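Local structure of ParB domain protein nuclease (Sulfolobus solfataricus, 5K5D) at residues B[202-205]-B[206-210]; B[191-194]-B[195-199]. The protein probably acts in archaeal DNA partition through a ParB-like N-terminal domain, and may have nuclease activity. The protein carries 4 engineered substitutions. All blocks are in the same frame, centred on the assembly; numbering follows the deposited sequence.

Interaction 1: residues B[202-205]-B[206-210]; sequences TPWL and LKYVT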
# COMPACT_ATOMS: atom_id res chain seq x y z
N THR B 202 -0.61 -11.96 -10.74
CA THR B 202 -0.69 -12.92 -9.64
C THR B 202 -1.00 -12.25 -8.29
O THR B 202 -0.16 -12.24 -7.38
CB THR B 202 0.62 -13.74 -9.55
OG1 THR B 202 0.49 -14.74 -8.54
CG2 THR B 202 1.80 -12.83 -9.24
N PRO B 203 -2.21 -11.71 -8.15
CA PRO B 203 -2.67 -11.01 -6.94
C PRO B 203 -2.54 -11.87 -5.68
O PRO B 203 -2.13 -11.36 -4.63
CB PRO B 203 -4.15 -10.74 -7.23
CG PRO B 203 -4.26 -10.75 -8.71
CD PRO B 203 -3.26 -11.76 -9.18
N TRP B 204 -2.91 -13.14 -5.79
CA TRP B 204 -2.84 -14.08 -4.67
C TRP B 204 -1.42 -14.22 -4.16
O TRP B 204 -1.19 -14.56 -3.00
CB TRP B 204 -3.35 -15.45 -5.11
CG TRP B 204 -2.56 -16.00 -6.27
CD1 TRP B 204 -2.78 -15.76 -7.60
CD2 TRP B 204 -1.42 -16.85 -6.21
NE1 TRP B 204 -1.85 -16.42 -8.36
CE2 TRP B 204 -1.00 -17.10 -7.53
CE3 TRP B 204 -0.71 -17.44 -5.15
CZ2 TRP B 204 0.09 -17.90 -7.83
CZ3 TRP B 204 0.37 -18.24 -5.45
CH2 TRP B 204 0.76 -18.46 -6.78
N LEU B 205 -0.46 -13.98 -5.05
CA LEU B 205 0.95 -14.09 -4.70
C LEU B 205 1.44 -12.81 -4.02
O LEU B 205 2.24 -12.85 -3.09
CB LEU B 205 1.78 -14.39 -5.95
CG LEU B 205 3.23 -14.85 -5.78
CD1 LEU B 205 4.15 -13.67 -5.54
CD2 LEU B 205 3.35 -15.88 -4.66
N LEU B 206 0.94 -11.66 -4.50
CA LEU B 206 1.32 -10.38 -3.91
C LEU B 206 0.84 -10.30 -2.46
O LEU B 206 1.54 -9.76 -1.60
CB LEU B 206 0.74 -9.22 -4.72
CG LEU B 206 1.62 -7.99 -4.94
CD1 LEU B 206 0.77 -6.79 -5.29
CD2 LEU B 206 2.49 -7.69 -3.72
N LYS B 207 -0.34 -10.85 -2.20
CA LYS B 207 -0.93 -10.83 -0.86
C LYS B 207 0.01 -11.38 0.21
O LYS B 207 -0.09 -11.00 1.37
CB LYS B 207 -2.25 -11.62 -0.83
CG LYS B 207 -3.46 -10.88 -1.39
CD LYS B 207 -4.75 -11.59 -0.98
CE LYS B 207 -5.99 -10.93 -1.58
NZ LYS B 207 -6.07 -11.14 -3.05
N TYR B 208 0.91 -12.27 -0.18
CA TYR B 208 1.88 -12.84 0.75
C TYR B 208 2.89 -11.79 1.19
O TYR B 208 3.35 -11.78 2.33
CB TYR B 208 2.61 -14.04 0.14
CG TYR B 208 1.80 -15.32 0.13
CD1 TYR B 208 1.29 -15.84 -1.06
CD2 TYR B 208 1.55 -16.02 1.30
CE1 TYR B 208 0.56 -17.02 -1.07
CE2 TYR B 208 0.82 -17.19 1.31
CZ TYR B 208 0.33 -17.68 0.12
OH TYR B 208 -0.40 -18.85 0.11
N VAL B 209 3.24 -10.90 0.26
CA VAL B 209 4.14 -9.79 0.56
C VAL B 209 3.42 -8.71 1.36
O VAL B 209 4.03 -7.98 2.14
CB VAL B 209 4.65 -9.13 -0.74
CG1 VAL B 209 5.53 -7.93 -0.41
CG2 VAL B 209 5.40 -10.14 -1.59
N THR B 210 2.11 -8.62 1.15
CA THR B 210 1.29 -7.58 1.75
C THR B 210 0.78 -8.00 3.12
O THR B 210 0.66 -7.18 4.03
CB THR B 210 0.10 -7.25 0.84
OG1 THR B 210 0.56 -6.49 -0.28
CG2 THR B 210 -0.94 -6.44 1.60
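Leu205 and Tyr208 pack one turn apart on the short helix 203-210, which begins with Thr202 in the N-cap position and Pro203 as the first helical residue. Proline suits this first turn because its ring fixes phi and the missing N-H is not needed there. The two side chains cross at about a right angle: with chi1 at -167°, Leu205 CG stands anti to the backbone N, and from there the CD2 branch comes to 4.1 Å from Tyr208 CD1. Leu205 CB covers one face of the Trp204 indole near the rim, 3.9 Å above the plane. The indole also brings CE3 to within 4.3 Å of Tyr208 CE1, which lies at the edge of the indole, near its plane. Tyrosine suits a place that is apolar along the ring and polar at its tip: Tyr208 OH hydrogen-bonds Asp246, while its side chain also rests on Ile249 of helix 242-250. Leu206 CB lies 3.6 Å from Pro203 O, and the branched end then leads off toward helices 189-201 and 109-128, where a bulky aliphatic group fills the interface. At the start of the helix, Thr202 O accepts from both Leu205 N and Leu206 N. Tyr208 N reaches Leu205 O at 3.3 Å from above the carbonyl plane, and that same oxygen lies in plane at the edge of the tyrosine ring, 3.7 Å from CD1.

Interaction 2: residues B[191-194]-B[195-199]; sequences DKRK and MAILR
Arg193 and Ile197 run side by side, one turn apart along the alpha-helix 189-201, both pointing the same way. Followed outward, the isoleucine first sets CB 3.5 Å from Arg193 O, the carbonyl that also receives the Ile197 N-H. CG1, placed beside its own backbone N by a chi1 of -65°, comes still nearer, 3.1 Å from the same Arg193 O. The chain then runs straight on, and CD1 lies over one face of the Arg193 guanidinium, offset toward its rim and 4.0 Å from NH1. Arginine suits this exposed edge: its extended aliphatic stem carries the planar group far enough to lie against the methyl, while NE makes a long, weak ion pair with Glu155. Lys194 stretches outward to a salt bridge between NZ and Asp219, whereas the buried selenomethionine at Met195, bent at chi2 and chi3, turns its flexible end onto Leu113 and Phe116 of helix 109-128. Ala196 CB lies 3.2 Å from Lys192 O, as the helical backbone dictates, and the small side chain suits a place packed on Glu174 of helix 170-180. The Leu198 side chain packs on Leu218 and Tyr225 of helix 218-230 and on Leu205 and Leu206 of helix 203-210; an alanine here would probably open a gap between these helices. Leu198 CG lies 3.1 Å from Lys194 O, the oxygen that also accepts the hydrogen bond from Leu198 N.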
# COMPACT_ATOMS: atom_id res chain seq x y z
N ASP B 191 11.58 -2.63 -8.42
CA ASP B 191 10.60 -2.95 -7.39
C ASP B 191 9.18 -2.54 -7.80
O ASP B 191 8.22 -3.25 -7.52
CB ASP B 191 10.97 -2.30 -6.06
CG ASP B 191 11.80 -3.21 -5.17
OD1 ASP B 191 11.90 -2.94 -3.95
OD2 ASP B 191 12.35 -4.21 -5.69
N LYS B 192 9.05 -1.39 -8.46
CA LYS B 192 7.75 -0.94 -8.93
C LYS B 192 7.25 -1.81 -10.07
O LYS B 192 6.05 -2.02 -10.23
CB LYS B 192 7.80 0.52 -9.40
CG LYS B 192 8.04 1.53 -8.30
CD LYS B 192 8.01 2.94 -8.87
CE LYS B 192 8.44 3.95 -7.84
NZ LYS B 192 9.88 3.79 -7.50
N ARG B 193 8.19 -2.33 -10.85
CA ARG B 193 7.83 -3.13 -12.01
C ARG B 193 7.50 -4.55 -11.57
O ARG B 193 6.55 -5.16 -12.06
CB ARG B 193 8.96 -3.13 -13.03
CG ARG B 193 8.59 -3.79 -14.34
CD ARG B 193 9.69 -3.66 -15.37
NE ARG B 193 9.42 -4.48 -16.54
CZ ARG B 193 9.78 -5.76 -16.64
NH1 ARG B 193 10.42 -6.35 -15.64
NH2 ARG B 193 9.49 -6.44 -17.74
N LYS B 194 8.29 -5.06 -10.63
CA LYS B 194 8.04 -6.37 -10.03
C LYS B 194 6.68 -6.37 -9.35
O LYS B 194 5.89 -7.29 -9.53
CB LYS B 194 9.11 -6.70 -8.99
CG LYS B 194 10.43 -7.16 -9.57
CD LYS B 194 11.48 -7.29 -8.48
CE LYS B 194 12.81 -7.77 -9.04
NZ LYS B 194 13.90 -7.66 -8.02
N MSE B 195 6.42 -5.33 -8.57
CA MSE B 195 5.16 -5.24 -7.84
C MSE B 195 3.99 -5.14 -8.80
O MSE B 195 2.96 -5.78 -8.60
CB MSE B 195 5.17 -4.06 -6.87
CG MSE B 195 4.12 -4.18 -5.78
SE MSE B 195 2.64 -2.92 -5.94
CE MSE B 195 3.52 -1.35 -5.20
N ALA B 196 4.16 -4.34 -9.85
CA ALA B 196 3.10 -4.12 -10.83
C ALA B 196 2.74 -5.42 -11.56
O ALA B 196 1.56 -5.73 -11.73
CB ALA B 196 3.50 -3.04 -11.83
N ILE B 197 3.75 -6.17 -11.97
CA ILE B 197 3.53 -7.44 -12.65
C ILE B 197 2.84 -8.45 -11.74
O ILE B 197 1.93 -9.16 -12.16
CB ILE B 197 4.85 -8.04 -13.17
CG1 ILE B 197 5.44 -7.13 -14.25
CG2 ILE B 197 4.62 -9.44 -13.72
CD1 ILE B 197 6.71 -7.65 -14.86
N LEU B 198 3.27 -8.52 -10.49
CA LEU B 198 2.66 -9.43 -9.54
C LEU B 198 1.23 -8.99 -9.25
O LEU B 198 0.32 -9.81 -9.16
CB LEU B 198 3.46 -9.50 -8.23
CG LEU B 198 4.91 -9.98 -8.30
CD1 LEU B 198 5.50 -10.08 -6.91
CD2 LEU B 198 5.00 -11.32 -9.02
N ARG B 199 1.03 -7.68 -9.10
CA ARG B 199 -0.27 -7.16 -8.72
C ARG B 199 -1.33 -7.51 -9.75
O ARG B 199 -2.49 -7.76 -9.40
CB ARG B 199 -0.20 -5.64 -8.51
CG ARG B 199 -1.27 -5.10 -7.59
CD ARG B 199 -2.53 -4.77 -8.34
NE ARG B 199 -3.65 -4.54 -7.43
CZ ARG B 199 -4.59 -5.44 -7.17
NH1 ARG B 199 -4.56 -6.63 -7.76
NH2 ARG B 199 -5.58 -5.15 -6.33

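Interaction 2 closes before interaction 1 opens: helix 189-201 leads almost directly into helix 203-210, and the two centres lie about 11 Å apart. Thr202 marks the joint, being both the first residue to leave the earlier helix and the N-cap of the next. Across the bend the helices pack on each other, Leu206 CD1 reaching Arg199 CG at 3.5 Å and Leu205 CD1 meeting Leu198 CD1 at 4.1 Å. Helices 109-128 and 218-230 touch both contacts, so the pair forms part of one helical bundle. Helix 170-180 borders interaction 2, whereas interaction 1 packs on helix 242-250, further along the chain.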